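PDB 4GXW: adenosine deaminase from Burkholderia ambifaria, which binds zinc and probably deaminates adenosine, adenine or a related purine. Local coordinates for residues P156-E161 with E197-A202; E166-V171 with Y203-A208. One frame throughout, in Å; residues are numbered along the deposited sequence. Where two conformers were deposited one is given.

Contact 1: residues P156-E161 with E197-A202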
loop_
_atom_site.group_PDB
_atom_site.type_symbol
_atom_site.label_atom_id
_atom_site.label_comp_id
_atom_site.label_asym_id
_atom_site.label_seq_id
_atom_site.Cartn_x
_atom_site.Cartn_y
_atom_site.Cartn_z
ATOM N N PRO A 156 -1.713 11.860 -3.592
ATOM C CA PRO A 156 -3.138 12.194 -3.540
ATOM C C PRO A 156 -3.885 11.257 -4.480
ATOM O O PRO A 156 -3.444 11.033 -5.616
ATOM C CB PRO A 156 -3.172 13.649 -4.017
ATOM C CG PRO A 156 -1.801 14.180 -3.667
ATOM C CD PRO A 156 -0.872 13.023 -3.929
ATOM N N SER A 157 -5.003 10.711 -4.016
ATOM C CA SER A 157 -5.663 9.638 -4.743
ATOM C C SER A 157 -7.126 9.931 -5.000
ATOM O O SER A 157 -7.857 10.402 -4.121
ATOM C CB SER A 157 -5.513 8.318 -3.990
ATOM O OG SER A 157 -4.143 7.949 -3.917
ATOM N N ILE A 158 -7.540 9.634 -6.224
ATOM C CA ILE A 158 -8.913 9.823 -6.646
ATOM C C ILE A 158 -9.845 8.878 -5.896
ATOM O O ILE A 158 -9.529 7.695 -5.728
ATOM C CB ILE A 158 -9.028 9.548 -8.158
ATOM C CG1 ILE A 158 -8.193 10.571 -8.943
ATOM C CG2 ILE A 158 -10.484 9.505 -8.600
ATOM C CD1 ILE A 158 -7.864 10.116 -10.350
ATOM N N ASP A 159 -10.955 9.412 -5.388
ATOM C CA ASP A 159 -12.030 8.619 -4.802
ATOM C C ASP A 159 -12.937 8.249 -5.972
ATOM O O ASP A 159 -13.736 9.067 -6.433
ATOM C CB ASP A 159 -12.764 9.482 -3.765
ATOM C CG ASP A 159 -13.940 8.787 -3.123
ATOM O OD1 ASP A 159 -14.360 7.704 -3.585
ATOM O OD2 ASP A 159 -14.456 9.366 -2.139
ATOM N N ARG A 160 -12.807 7.029 -6.475
ATOM C CA ARG A 160 -13.498 6.671 -7.712
ATOM C C ARG A 160 -15.012 6.545 -7.558
ATOM O O ARG A 160 -15.725 6.399 -8.549
ATOM C CB ARG A 160 -12.906 5.399 -8.325
ATOM C CG ARG A 160 -13.329 4.109 -7.629
ATOM C CD ARG A 160 -12.367 2.958 -7.951
ATOM N NE ARG A 160 -12.251 2.734 -9.392
ATOM C CZ ARG A 160 -11.179 2.234 -10.010
ATOM N NH1 ARG A 160 -10.109 1.856 -9.317
ATOM N NH2 ARG A 160 -11.188 2.112 -11.339
ATOM N N GLU A 161 -15.508 6.605 -6.326
ATOM C CA GLU A 161 -16.949 6.575 -6.096
ATOM C C GLU A 161 -17.597 7.931 -6.330
ATOM O O GLU A 161 -18.822 8.030 -6.402
ATOM C CB GLU A 161 -17.260 6.047 -4.695
ATOM C CG GLU A 161 -16.793 4.605 -4.498
ATOM C CD GLU A 161 -17.038 4.082 -3.102
ATOM O OE1 GLU A 161 -17.990 4.556 -2.439
ATOM O OE2 GLU A 161 -16.270 3.207 -2.654
ATOM N N GLU A 197 -11.292 4.108 -17.115
ATOM C CA GLU A 197 -11.436 5.046 -18.223
ATOM C C GLU A 197 -12.379 6.216 -17.923
ATOM O O GLU A 197 -12.323 7.250 -18.574
ATOM C CB GLU A 197 -11.840 4.324 -19.515
ATOM C CG GLU A 197 -13.220 3.674 -19.507
ATOM C CD GLU A 197 -13.230 2.226 -19.040
ATOM O OE1 GLU A 197 -12.321 1.810 -18.273
ATOM O OE2 GLU A 197 -14.180 1.499 -19.432
ATOM N N LEU A 198 -13.242 6.053 -16.922
ATOM C CA LEU A 198 -14.113 7.139 -16.500
ATOM C C LEU A 198 -13.304 8.375 -16.083
ATOM O O LEU A 198 -13.775 9.510 -16.205
ATOM C CB LEU A 198 -15.002 6.661 -15.345
ATOM C CG LEU A 198 -16.057 7.594 -14.758
ATOM C CD1 LEU A 198 -17.011 8.060 -15.858
ATOM C CD2 LEU A 198 -16.817 6.883 -13.633
ATOM N N PHE A 199 -12.080 8.127 -15.619
ATOM C CA PHE A 199 -11.203 9.143 -15.029
ATOM C C PHE A 199 -10.057 9.551 -15.957
ATOM O O PHE A 199 -9.010 10.029 -15.509
ATOM C CB PHE A 199 -10.696 8.630 -13.675
ATOM C CG PHE A 199 -11.820 8.311 -12.738
ATOM C CD1 PHE A 199 -12.393 9.318 -11.974
ATOM C CD2 PHE A 199 -12.381 7.040 -12.694
ATOM C CE1 PHE A 199 -13.472 9.061 -11.149
ATOM C CE2 PHE A 199 -13.463 6.775 -11.863
ATOM C CZ PHE A 199 -14.004 7.784 -11.090
ATOM N N TRP A 200 -10.274 9.393 -17.260
ATOM C CA TRP A 200 -9.250 9.707 -18.250
ATOM C C TRP A 200 -8.747 11.146 -18.121
ATOM O O TRP A 200 -7.556 11.409 -18.298
ATOM C CB TRP A 200 -9.761 9.453 -19.681
ATOM C CG TRP A 200 -10.841 10.386 -20.127
ATOM C CD1 TRP A 200 -12.190 10.186 -20.035
ATOM C CD2 TRP A 200 -10.673 11.667 -20.752
ATOM N NE1 TRP A 200 -12.864 11.265 -20.549
ATOM C CE2 TRP A 200 -11.957 12.190 -20.995
ATOM C CE3 TRP A 200 -9.554 12.426 -21.124
ATOM C CZ2 TRP A 200 -12.158 13.441 -21.595
ATOM C CZ3 TRP A 200 -9.751 13.653 -21.714
ATOM C CH2 TRP A 200 -11.044 14.157 -21.944
ATOM N N LYS A 201 -9.640 12.083 -17.825
ATOM C CA LYS A 201 -9.246 13.488 -17.816
ATOM C C LYS A 201 -8.234 13.818 -16.719
ATOM O O LYS A 201 -7.244 14.523 -16.959
ATOM C CB LYS A 201 -10.480 14.382 -17.712
ATOM C CG LYS A 201 -10.222 15.837 -18.026
ATOM C CD LYS A 201 -11.533 16.610 -18.105
ATOM C CE LYS A 201 -11.285 18.086 -18.232
ATOM N NZ LYS A 201 -12.588 18.780 -18.198
ATOM N N ALA A 202 -8.471 13.292 -15.524
ATOM C CA ALA A 202 -7.575 13.550 -14.413
ATOM C C ALA A 202 -6.195 12.968 -14.678
ATOM O O ALA A 202 -5.181 13.584 -14.340
ATOM C CB ALA A 202 -8.153 12.985 -13.128
#
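At the C-terminal end of strand 151-159 in the TIM barrel, Ile158 and Arg160 pack against Phe199 and Ala202, at the start of helix 200-208. Phe199 holds the N-cap position of that helix, and its ring reaches in toward the end of the strand. Ring carbon CZ of Phe199 lies 3.4 Å from the carbonyl O of Arg160. The oxygen sits at the ring edge, near its plane, where the C-H bonds point. CB of Arg160 adds an apolar touch, 3.8 Å from CZ of Phe199. Ile158 meets the ring obliquely with its CG2 branch, 3.9 Å from CD1 of Phe199. The two side chains run past each other in opposite directions. CG1 of Ile158 is anti to the carbonyl carbon (chi1 -64°) and carries the end of the side chain toward Ala202. Its CD1 ends 4.0 Å from CB of Ala202, in the first turn of the helix.

Arg160 does not spend its guanidinium here. Its NH1 bonds to the backbone O of the zinc ligand His216, and its carbonyl O also accepts from NE of Arg194. At the last residue of the strand, OD1 of Asp159 accepts from N of Glu161 in an Asx turn. Strand 184-188 flanks the contact through Ile187, which touches Ile158, Arg160 and Phe199. Helix 164-176 closes another part of it, with Ala167 against Ile158 and Ala202.

Contact 2: residues E166-V171 with Y203-A208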
loop_
_atom_site.group_PDB
_atom_site.type_symbol
_atom_site.label_atom_id
_atom_site.label_comp_id
_atom_site.label_asym_id
_atom_site.label_seq_id
_atom_site.Cartn_x
_atom_site.Cartn_y
_atom_site.Cartn_z
ATOM N N GLU A 166 -14.297 15.543 -9.629
ATOM C CA GLU A 166 -13.574 15.645 -8.367
ATOM C C GLU A 166 -12.131 15.211 -8.574
ATOM O O GLU A 166 -11.218 15.731 -7.936
ATOM C CB GLU A 166 -14.239 14.821 -7.255
ATOM C CG GLU A 166 -15.607 15.338 -6.811
ATOM C CD GLU A 166 -15.571 16.705 -6.136
ATOM O OE1 GLU A 166 -14.494 17.166 -5.704
ATOM O OE2 GLU A 166 -16.648 17.323 -6.023
ATOM N N ALA A 167 -11.927 14.266 -9.490
ATOM C CA ALA A 167 -10.590 13.795 -9.815
ATOM C C ALA A 167 -9.769 14.909 -10.479
ATOM O O ALA A 167 -8.611 15.132 -10.118
ATOM C CB ALA A 167 -10.661 12.547 -10.711
ATOM N N VAL A 168 -10.380 15.620 -11.427
ATOM C CA VAL A 168 -9.733 16.774 -12.042
ATOM C C VAL A 168 -9.406 17.830 -10.983
ATOM O O VAL A 168 -8.327 18.433 -11.011
ATOM C CB VAL A 168 -10.593 17.360 -13.186
ATOM C CG1 VAL A 168 -10.001 18.676 -13.710
ATOM C CG2 VAL A 168 -10.719 16.345 -14.314
ATOM N N ALA A 169 -10.320 18.030 -10.031
ATOM C CA ALA A 169 -10.099 19.000 -8.957
ATOM C C ALA A 169 -8.827 18.692 -8.159
ATOM O O ALA A 169 -8.100 19.602 -7.752
ATOM C CB ALA A 169 -11.326 19.086 -8.035
ATOM N N ILE A 170 -8.539 17.410 -7.946
ATOM C CA ILE A 170 -7.326 17.023 -7.227
ATOM C C ILE A 170 -6.064 17.480 -7.946
ATOM O O ILE A 170 -5.144 18.035 -7.323
ATOM C CB ILE A 170 -7.256 15.499 -7.033
ATOM C CG1 ILE A 170 -8.352 15.049 -6.068
ATOM C CG2 ILE A 170 -5.874 15.061 -6.545
ATOM C CD1 ILE A 170 -8.480 13.553 -5.970
ATOM N N VAL A 171 -6.018 17.256 -9.257
ATOM C CA VAL A 171 -4.853 17.663 -10.023
ATOM C C VAL A 171 -4.706 19.188 -9.998
ATOM O O VAL A 171 -3.594 19.703 -9.870
ATOM C CB VAL A 171 -4.867 17.108 -11.465
ATOM C CG1 VAL A 171 -3.593 17.496 -12.188
ATOM C CG2 VAL A 171 -5.002 15.588 -11.443
ATOM N N TYR A 203 -6.155 11.782 -15.284
ATOM C CA TYR A 203 -4.872 11.157 -15.614
ATOM C C TYR A 203 -4.124 11.944 -16.685
ATOM O O TYR A 203 -2.917 12.176 -16.550
ATOM C CB TYR A 203 -5.038 9.662 -15.968
ATOM C CG TYR A 203 -5.126 8.820 -14.711
ATOM C CD1 TYR A 203 -6.311 8.732 -13.987
ATOM C CD2 TYR A 203 -4.013 8.160 -14.222
ATOM C CE1 TYR A 203 -6.375 7.995 -12.809
ATOM C CE2 TYR A 203 -4.071 7.428 -13.049
ATOM C CZ TYR A 203 -5.250 7.355 -12.352
ATOM O OH TYR A 203 -5.289 6.631 -11.179
ATOM N N ARG A 204 -4.839 12.385 -17.720
ATOM C CA ARG A 204 -4.242 13.255 -18.732
ATOM C C ARG A 204 -3.651 14.505 -18.092
ATOM O O ARG A 204 -2.509 14.888 -18.368
ATOM C CB ARG A 204 -5.288 13.691 -19.760
ATOM C CG ARG A 204 -4.763 14.706 -20.779
ATOM C CD ARG A 204 -5.899 15.457 -21.442
ATOM N NE ARG A 204 -6.550 16.378 -20.513
ATOM C CZ ARG A 204 -7.562 17.176 -20.838
ATOM N NH1 ARG A 204 -8.056 17.159 -22.072
ATOM N NH2 ARG A 204 -8.087 17.984 -19.927
ATOM N N ASP A 205 -4.428 15.137 -17.223
ATOM C CA ASP A 205 -3.988 16.371 -16.589
ATOM C C ASP A 205 -2.785 16.127 -15.678
ATOM O O ASP A 205 -1.864 16.943 -15.650
ATOM C CB ASP A 205 -5.126 17.005 -15.777
ATOM C CG ASP A 205 -6.212 17.611 -16.642
ATOM O OD1 ASP A 205 -6.096 17.618 -17.884
ATOM O OD2 ASP A 205 -7.190 18.113 -16.051
ATOM N N ALA A 206 -2.782 15.025 -14.931
ATOM C CA ALA A 206 -1.673 14.752 -14.015
ATOM C C ALA A 206 -0.372 14.574 -14.778
ATOM O O ALA A 206 0.656 15.153 -14.409
ATOM C CB ALA A 206 -1.969 13.525 -13.168
ATOM N N ARG A 207 -0.437 13.799 -15.859
ATOM C CA ARG A 207 0.744 13.534 -16.665
ATOM C C ARG A 207 1.211 14.817 -17.351
ATOM O O ARG A 207 2.410 15.089 -17.410
ATOM C CB ARG A 207 0.500 12.403 -17.663
ATOM C CG ARG A 207 0.270 11.067 -16.960
ATOM C CD ARG A 207 0.305 9.888 -17.916
ATOM N NE ARG A 207 1.680 9.461 -18.194
ATOM C CZ ARG A 207 2.211 9.352 -19.409
ATOM N NH1 ARG A 207 1.501 9.637 -20.495
ATOM N NH2 ARG A 207 3.469 8.950 -19.542
ATOM N N ALA A 208 0.272 15.631 -17.831
ATOM C CA ALA A 208 0.642 16.900 -18.468
ATOM C C ALA A 208 1.297 17.862 -17.476
ATOM O O ALA A 208 2.061 18.750 -17.860
ATOM C CB ALA A 208 -0.575 17.560 -19.115
#
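Val171 turns CG1 anti to its own backbone N (chi1 -177°), and this carries the methyl onto the backbone of helix 200-208 at Asp205 and Ala206. CG of Asp205 lies anti to the carbonyl carbon, which brings the carboxylate up beside Val168.

CG1 of Val171 does most of the touching. It lies 3.8 Å from the backbone N of Ala206 and 3.9 Å from CB of Asp205. The second branch works beside it: CG2 of Val171 is 4.1 Å from CB of Ala206. Both methyls of one valine thus rest on neighbouring residues of the other helix. One turn earlier, CG1 of Val168 comes within 3.7 Å of OD2 of Asp205. The two side chains cross at a slant, and no hydrogen bond joins the helices here.

The other carboxylate oxygen is tied within its own helix. OD1 of Asp205 takes two bonds from Arg204, one from NE and one from NH2, each 2.9 Å long. The guanidinium grips side-on, with OD1 close to its plane. The NH2 bond uses the syn lone pair, while NE arrives nearly along the C-O axis. Neither bond is straight, because both nitrogens share one oxygen. The pair probably steadies the carboxylate against rotation.

Ala206 also touches Ile185 and Thr213 in the strands beneath. The axes of segments 166-171 and 203-208 approach to 9.1 Å and run only 10° from parallel, an ordinary packing distance for helices. Such side-by-side, nearly parallel helices on the outside of a parallel strand barrel are characteristic of the TIM-barrel fold.

How the contacts relate
From the N terminus, the chain runs along strand 151-159, turns into helix 164-176, passes through strand 184-188 and reaches helix 200-208. Contact 1 closes a loop from the strand end to the start of helix 200-208. Contact 2 opens inside that loop and closes beyond it, so the two loops cross. Both end on helix 200-208: contact 1 ties it inward to the barrel strand, and contact 2 ties it to the preceding helix of the outer layer. Their centres are 8 Å apart. They meet directly where O of Ala202 lies 3.5 Å from CG2 of Val171. CD1 of Ile158 also comes within 3.6 Å of CE1 of Tyr203, joining strand and helices in one packed cluster.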